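Local coordinates for maternal effect protein oskar (Drosophila melanogaster, PDB 5A4A) that binds RNA through its SGNH hydrolase-like OSK domain and induces the germ plasm from which the fly germline forms, at residues A[30-35]-A[185-190]; A[61-66]-A[87-92]. One frame throughout, in Å; residues are numbered along the deposited sequence.

Interaction 1 of 2, residues A[30-35]-A[185-190]; sequences DDFMLY and EPYLFW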
loop_
_atom_site.group_PDB
_atom_site.type_symbol
_atom_site.label_atom_id
_atom_site.label_comp_id
_atom_site.label_asym_id
_atom_site.label_seq_id
_atom_site.Cartn_x
_atom_site.Cartn_y
_atom_site.Cartn_z
ATOM N N ASP A 30 3.133 -0.528 1.006
ATOM C CA ASP A 30 4.223 -1.460 1.306
ATOM C C ASP A 30 5.175 -1.603 0.106
ATOM O O ASP A 30 5.285 -0.682 -0.697
ATOM C CB ASP A 30 3.632 -2.802 1.771
ATOM C CG ASP A 30 2.617 -3.366 0.796
ATOM O OD1 ASP A 30 2.880 -3.339 -0.425
ATOM O OD2 ASP A 30 1.548 -3.843 1.246
ATOM N N ASP A 31 5.875 -2.736 -0.026
ATOM C CA ASP A 31 6.805 -2.903 -1.148
ATOM C C ASP A 31 6.197 -2.721 -2.523
ATOM O O ASP A 31 6.899 -2.302 -3.436
ATOM C CB ASP A 31 7.495 -4.265 -1.131
ATOM C CG ASP A 31 8.669 -4.314 -0.182
ATOM O OD1 ASP A 31 9.735 -3.731 -0.515
ATOM O OD2 ASP A 31 8.525 -4.950 0.884
ATOM N N PHE A 32 4.915 -3.050 -2.693
ATOM C CA PHE A 32 4.320 -2.943 -4.031
ATOM C C PHE A 32 4.260 -1.503 -4.531
ATOM O O PHE A 32 4.712 -1.206 -5.633
ATOM C CB PHE A 32 2.948 -3.616 -4.111
ATOM C CG PHE A 32 3.005 -5.103 -3.940
ATOM C CD1 PHE A 32 3.566 -5.908 -4.926
ATOM C CD2 PHE A 32 2.514 -5.697 -2.794
ATOM C CE1 PHE A 32 3.629 -7.278 -4.769
ATOM C CE2 PHE A 32 2.573 -7.073 -2.632
ATOM C CZ PHE A 32 3.143 -7.861 -3.619
ATOM N N MET A 33 3.708 -0.609 -3.724
ATOM C CA MET A 33 3.708 0.798 -4.092
ATOM C C MET A 33 5.105 1.421 -4.007
ATOM O O MET A 33 5.432 2.292 -4.805
ATOM C CB MET A 33 2.684 1.584 -3.271
ATOM C CG MET A 33 1.236 1.298 -3.668
ATOM S SD MET A 33 0.940 1.738 -5.385
ATOM C CE MET A 33 1.557 3.405 -5.347
ATOM N N LEU A 34 5.932 0.960 -3.067
ATOM C CA LEU A 34 7.323 1.410 -2.999
ATOM C C LEU A 34 8.025 1.157 -4.337
ATOM O O LEU A 34 8.681 2.044 -4.885
ATOM C CB LEU A 34 8.070 0.712 -1.862
ATOM C CG LEU A 34 9.534 1.129 -1.638
ATOM C CD1 LEU A 34 9.628 2.632 -1.448
ATOM C CD2 LEU A 34 10.132 0.418 -0.432
ATOM N N TYR A 35 7.867 -0.052 -4.871
ATOM C CA TYR A 35 8.506 -0.400 -6.133
ATOM C C TYR A 35 7.919 0.360 -7.317
ATOM O O TYR A 35 8.657 0.817 -8.193
ATOM C CB TYR A 35 8.424 -1.907 -6.376
ATOM C CG TYR A 35 9.192 -2.404 -7.584
ATOM C CD1 TYR A 35 10.568 -2.185 -7.711
ATOM C CD2 TYR A 35 8.546 -3.130 -8.577
ATOM C CE1 TYR A 35 11.257 -2.659 -8.809
ATOM C CE2 TYR A 35 9.222 -3.605 -9.668
ATOM C CZ TYR A 35 10.582 -3.376 -9.782
ATOM O OH TYR A 35 11.241 -3.867 -10.883
ATOM N N GLU A 185 8.200 -13.178 3.667
ATOM C CA GLU A 185 7.466 -13.793 2.563
ATOM C C GLU A 185 7.994 -13.274 1.233
ATOM O O GLU A 185 8.351 -12.105 1.118
ATOM C CB GLU A 185 5.958 -13.478 2.643
ATOM C CG GLU A 185 5.193 -14.311 3.642
ATOM C CD GLU A 185 5.441 -13.896 5.071
ATOM O OE1 GLU A 185 5.528 -12.681 5.332
ATOM O OE2 GLU A 185 5.554 -14.792 5.932
ATOM N N PRO A 186 8.005 -14.133 0.212
ATOM C CA PRO A 186 8.506 -13.731 -1.105
ATOM C C PRO A 186 7.475 -12.902 -1.858
ATOM O O PRO A 186 6.266 -13.154 -1.761
ATOM C CB PRO A 186 8.732 -15.060 -1.817
ATOM C CG PRO A 186 7.743 -16.002 -1.161
ATOM C CD PRO A 186 7.663 -15.566 0.274
ATOM N N TYR A 187 7.964 -11.923 -2.611
ATOM C CA TYR A 187 7.098 -10.997 -3.338
ATOM C C TYR A 187 7.282 -11.213 -4.828
ATOM O O TYR A 187 8.409 -11.343 -5.293
ATOM C CB TYR A 187 7.498 -9.555 -3.005
ATOM C CG TYR A 187 6.920 -9.038 -1.715
ATOM C CD1 TYR A 187 7.215 -9.641 -0.500
ATOM C CD2 TYR A 187 6.052 -7.952 -1.717
ATOM C CE1 TYR A 187 6.668 -9.168 0.682
ATOM C CE2 TYR A 187 5.502 -7.470 -0.541
ATOM C CZ TYR A 187 5.806 -8.079 0.648
ATOM O OH TYR A 187 5.254 -7.586 1.812
ATOM N N LEU A 188 6.176 -11.265 -5.572
ATOM C CA LEU A 188 6.246 -11.284 -7.033
ATOM C C LEU A 188 5.820 -9.903 -7.527
ATOM O O LEU A 188 4.635 -9.538 -7.454
ATOM C CB LEU A 188 5.323 -12.361 -7.628
ATOM C CG LEU A 188 5.583 -12.655 -9.116
ATOM C CD1 LEU A 188 6.976 -13.284 -9.271
ATOM C CD2 LEU A 188 4.514 -13.547 -9.721
ATOM N N PHE A 189 6.777 -9.123 -8.014
ATOM C CA PHE A 189 6.501 -7.729 -8.348
ATOM C C PHE A 189 5.863 -7.527 -9.708
ATOM O O PHE A 189 5.975 -8.374 -10.593
ATOM C CB PHE A 189 7.770 -6.894 -8.216
ATOM C CG PHE A 189 8.169 -6.667 -6.797
ATOM C CD1 PHE A 189 7.566 -5.656 -6.059
ATOM C CD2 PHE A 189 9.105 -7.494 -6.181
ATOM C CE1 PHE A 189 7.908 -5.448 -4.731
ATOM C CE2 PHE A 189 9.457 -7.291 -4.861
ATOM C CZ PHE A 189 8.857 -6.270 -4.133
ATOM N N TRP A 190 5.146 -6.412 -9.848
ATOM C CA TRP A 190 4.554 -6.062 -11.118
ATOM C C TRP A 190 5.678 -5.693 -12.084
ATOM O O TRP A 190 6.618 -4.984 -11.721
ATOM C CB TRP A 190 3.585 -4.882 -10.955
ATOM C CG TRP A 190 2.642 -4.999 -9.774
ATOM C CD1 TRP A 190 2.118 -6.150 -9.233
ATOM C CD2 TRP A 190 2.097 -3.911 -9.003
ATOM N NE1 TRP A 190 1.292 -5.835 -8.165
ATOM C CE2 TRP A 190 1.273 -4.475 -8.005
ATOM C CE3 TRP A 190 2.243 -2.522 -9.057
ATOM C CZ2 TRP A 190 0.584 -3.684 -7.070
ATOM C CZ3 TRP A 190 1.568 -1.742 -8.127
ATOM C CH2 TRP A 190 0.748 -2.327 -7.146
HETATM O O HOH W 1 6.103 -5.005 1.860
#

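Interaction 2 of 2, residues A[61-66]-A[87-92]; sequences LTINGA and SVDIMR. With SO4 (sulfate ion), chain D.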
loop_
_atom_site.group_PDB
_atom_site.type_symbol
_atom_site.label_atom_id
_atom_site.label_comp_id
_atom_site.label_asym_id
_atom_site.label_seq_id
_atom_site.Cartn_x
_atom_site.Cartn_y
_atom_site.Cartn_z
ATOM N N LEU A 61 5.118 -2.793 5.655
ATOM C CA LEU A 61 4.120 -1.968 6.343
ATOM C C LEU A 61 2.762 -2.669 6.399
ATOM O O LEU A 61 2.130 -2.908 5.374
ATOM C CB LEU A 61 3.960 -0.600 5.663
ATOM C CG LEU A 61 3.286 0.503 6.494
ATOM C CD1 LEU A 61 4.207 0.981 7.633
ATOM C CD2 LEU A 61 2.851 1.668 5.616
ATOM N N THR A 62 2.316 -2.996 7.605
ATOM C CA THR A 62 0.985 -3.549 7.780
ATOM C C THR A 62 0.006 -2.402 8.014
ATOM O O THR A 62 0.403 -1.233 8.102
ATOM C CB THR A 62 0.927 -4.469 9.001
ATOM O OG1 THR A 62 1.324 -3.715 10.151
ATOM C CG2 THR A 62 1.878 -5.673 8.829
ATOM N N ILE A 63 -1.269 -2.744 8.150
ATOM C CA ILE A 63 -2.278 -1.748 8.474
ATOM C C ILE A 63 -1.934 -1.089 9.813
ATOM O O ILE A 63 -1.948 0.135 9.919
ATOM C CB ILE A 63 -3.685 -2.364 8.513
ATOM C CG1 ILE A 63 -4.108 -2.807 7.111
ATOM C CG2 ILE A 63 -4.698 -1.363 9.045
ATOM C CD1 ILE A 63 -5.236 -3.837 7.112
ATOM N N ASN A 64 -1.598 -1.893 10.818
ATOM C CA ASN A 64 -1.141 -1.348 12.102
ATOM C C ASN A 64 0.152 -0.547 11.976
ATOM O O ASN A 64 0.320 0.484 12.631
ATOM C CB ASN A 64 -1.004 -2.453 13.154
ATOM C CG ASN A 64 -2.340 -2.851 13.742
ATOM O OD1 ASN A 64 -3.368 -2.264 13.408
ATOM N ND2 ASN A 64 -2.336 -3.855 14.618
ATOM N N GLY A 65 1.060 -1.011 11.120
ATOM C CA GLY A 65 2.262 -0.250 10.825
ATOM C C GLY A 65 1.932 1.127 10.272
ATOM O O GLY A 65 2.587 2.115 10.614
ATOM N N ALA A 66 0.915 1.189 9.412
ATOM C CA ALA A 66 0.497 2.447 8.805
ATOM C C ALA A 66 -0.103 3.363 9.869
ATOM O O ALA A 66 0.159 4.567 9.890
ATOM C CB ALA A 66 -0.500 2.198 7.667
ATOM N N SER A 87 -1.679 -5.937 2.022
ATOM C CA SER A 87 -0.999 -7.098 1.441
ATOM C C SER A 87 -0.095 -7.774 2.456
ATOM O O SER A 87 -0.036 -9.001 2.503
ATOM C CB SER A 87 -0.181 -6.744 0.186
ATOM O OG SER A 87 -1.031 -6.405 -0.891
ATOM N N VAL A 88 0.602 -6.983 3.272
ATOM C CA VAL A 88 1.529 -7.562 4.247
ATOM C C VAL A 88 0.757 -8.333 5.326
ATOM O O VAL A 88 1.137 -9.447 5.684
ATOM C CB VAL A 88 2.444 -6.509 4.904
ATOM C CG1 VAL A 88 3.420 -7.188 5.877
ATOM C CG2 VAL A 88 3.242 -5.753 3.844
ATOM N N ASP A 89 -0.330 -7.742 5.823
ATOM C CA ASP A 89 -1.198 -8.432 6.783
ATOM C C ASP A 89 -1.646 -9.784 6.240
ATOM O O ASP A 89 -1.627 -10.785 6.953
ATOM C CB ASP A 89 -2.449 -7.609 7.101
ATOM C CG ASP A 89 -2.131 -6.283 7.768
ATOM O OD1 ASP A 89 -1.700 -5.355 7.057
ATOM O OD2 ASP A 89 -2.333 -6.164 8.994
ATOM N N ILE A 90 -2.054 -9.802 4.974
ATOM C CA ILE A 90 -2.545 -11.030 4.363
ATOM C C ILE A 90 -1.411 -12.036 4.202
ATOM O O ILE A 90 -1.572 -13.202 4.542
ATOM C CB ILE A 90 -3.255 -10.756 3.027
ATOM C CG1 ILE A 90 -4.589 -10.057 3.321
ATOM C CG2 ILE A 90 -3.483 -12.057 2.255
ATOM C CD1 ILE A 90 -5.429 -9.744 2.112
ATOM N N MET A 91 -0.262 -11.580 3.716
ATOM C CA MET A 91 0.902 -12.467 3.582
ATOM C C MET A 91 1.403 -13.039 4.917
ATOM O O MET A 91 1.911 -14.163 4.956
ATOM C CB MET A 91 2.042 -11.769 2.830
ATOM C CG MET A 91 1.647 -11.331 1.435
ATOM S SD MET A 91 2.850 -10.269 0.616
ATOM C CE MET A 91 4.114 -11.494 0.292
ATOM N N ARG A 92 1.269 -12.269 5.999
ATOM C CA ARG A 92 1.698 -12.726 7.324
ATOM C C ARG A 92 0.659 -13.637 7.961
ATOM O O ARG A 92 0.876 -14.173 9.049
ATOM C CB ARG A 92 1.974 -11.547 8.269
ATOM C CG ARG A 92 3.234 -10.775 7.946
ATOM C CD ARG A 92 3.495 -9.641 8.943
ATOM N NE ARG A 92 4.654 -8.855 8.526
ATOM C CZ ARG A 92 5.090 -7.753 9.128
ATOM N NH1 ARG A 92 4.468 -7.275 10.204
ATOM N NH2 ARG A 92 6.157 -7.129 8.647
HETATM S S SO4 D . 6.970 -11.296 8.261
HETATM O O1 SO4 D . 6.222 -12.525 8.006
HETATM O O2 SO4 D . 8.412 -11.552 8.213
HETATM O O3 SO4 D . 6.589 -10.285 7.275
HETATM O O4 SO4 D . 6.629 -10.797 9.591
HETATM O O HOH W 2 0.294 -3.974 3.642
HETATM O O HOH W 3 -2.247 -4.731 10.981
#

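Interaction 1 of 2, residues A[30-35]-A[185-190]
Phe32 lies among the rings of Tyr187, Phe189 and Trp190, and with Tyr35 these form an aromatic cluster between the first turn of helix 31-40 and the run leading into helix 192-204 of the SGNH hydrolase-like OSK domain. Tyr187 brings CD2 over one face of Phe32, 3.5 Å from CZ, with the two ring planes inclined at 36°. The indole of Trp190 is nearly parallel to Phe32 (15°) but slid so far that the rings barely overlap; its CZ2 meets Phe32 CB at 3.8 Å. Phe32 turns its edge to the carbonyl oxygen of Leu188. Phe189 leans obliquely on Tyr35, CD1 3.7 Å from Tyr35 CD2, and points its own rim at the backbone O of Asp31. Tyr35 is carried to Trp190 O, ring edge first, by a chi1 of -173° that sets CG opposite the backbone N. Asp30 caps the helix, OD1 accepting from Phe32 N. Asp31 OD2, also bonded to Ser59, sits over a face of Tyr187. One water joins the polar ends: it accepts from Asp31 N, donates to Asp31 OD2 at 2.6 Å, and lies 2.7 Å from Tyr187 OH.

Interaction 2 of 2, residues A[61-66]-A[87-92]
Asp89 reaches across to the start of helix 63-71, where its OD1 accepts from Ile63 N at 2.9 Å through the syn lone pair, the N-H pointing at it at 155°. The same oxygen packs 3.3 Å from Thr62 CA and 3.5 Å from Ile63 CG1, so the carboxylate is wedged against the first turn at its N-terminal end. OD2 takes a different route: a water that accepts from Asn64 N donates to Asp89 OD2, its oxygen 2.5 Å away. Two successive N-H groups of the helix start are thus served by one carboxylate, whose charge is probably favoured by the helix dipole. With an alanine in place of Asp89, Ile63 N would probably lose its acceptor, the bridging water would lose the carboxylate it donates to, and a gap would open beside Thr62. Thr62 is itself the N-cap: OG1, held between the backbone N and the carbonyl carbon (chi1 58°), accepts from Gly65 N, and the same chi1 sets CG2 beside the backbone N, where it meets Val88 CG1. Helix 87-91, just after strand 80-84, thereby joins helix 63-71 in the alpha/beta OSK domain. Val88 CG2 presses on Leu61 O at 3.4 Å, and a water links that oxygen to Val88 N. Packing thins toward Arg92, an exposed side chain extended from CG to NE. Thr62 CG2 lies over one face of its guanidinium, 3.3 Å from NH1, while sulfate O4 lies over the opposite face. NE donates to sulfate O3 at 2.7 Å, and Ser183 and Lys184 also hold this ion, probably a crystallisation component.

How the interactions relate
From the N terminus, strand 25-29 leads into helix 31-40, whose first turn waits some 150 residues for its partner in interaction 1. Within that long loop, interaction 2 closes a much shorter one: the chain passes from 61-66 through helix 63-71 and strand 80-84 to 87-92, so the second contact is nested inside the first. Only then do helices 96-112 and 132-148 follow, before 185-190 returns beside 30-35 and enters helix 192-204. The contacts touch, with centres about 12 Å apart: Tyr187 packs on Val88 and Met91, Pro186 on Met91, and Asp30 on Ser87, making helix 87-91 common ground between them.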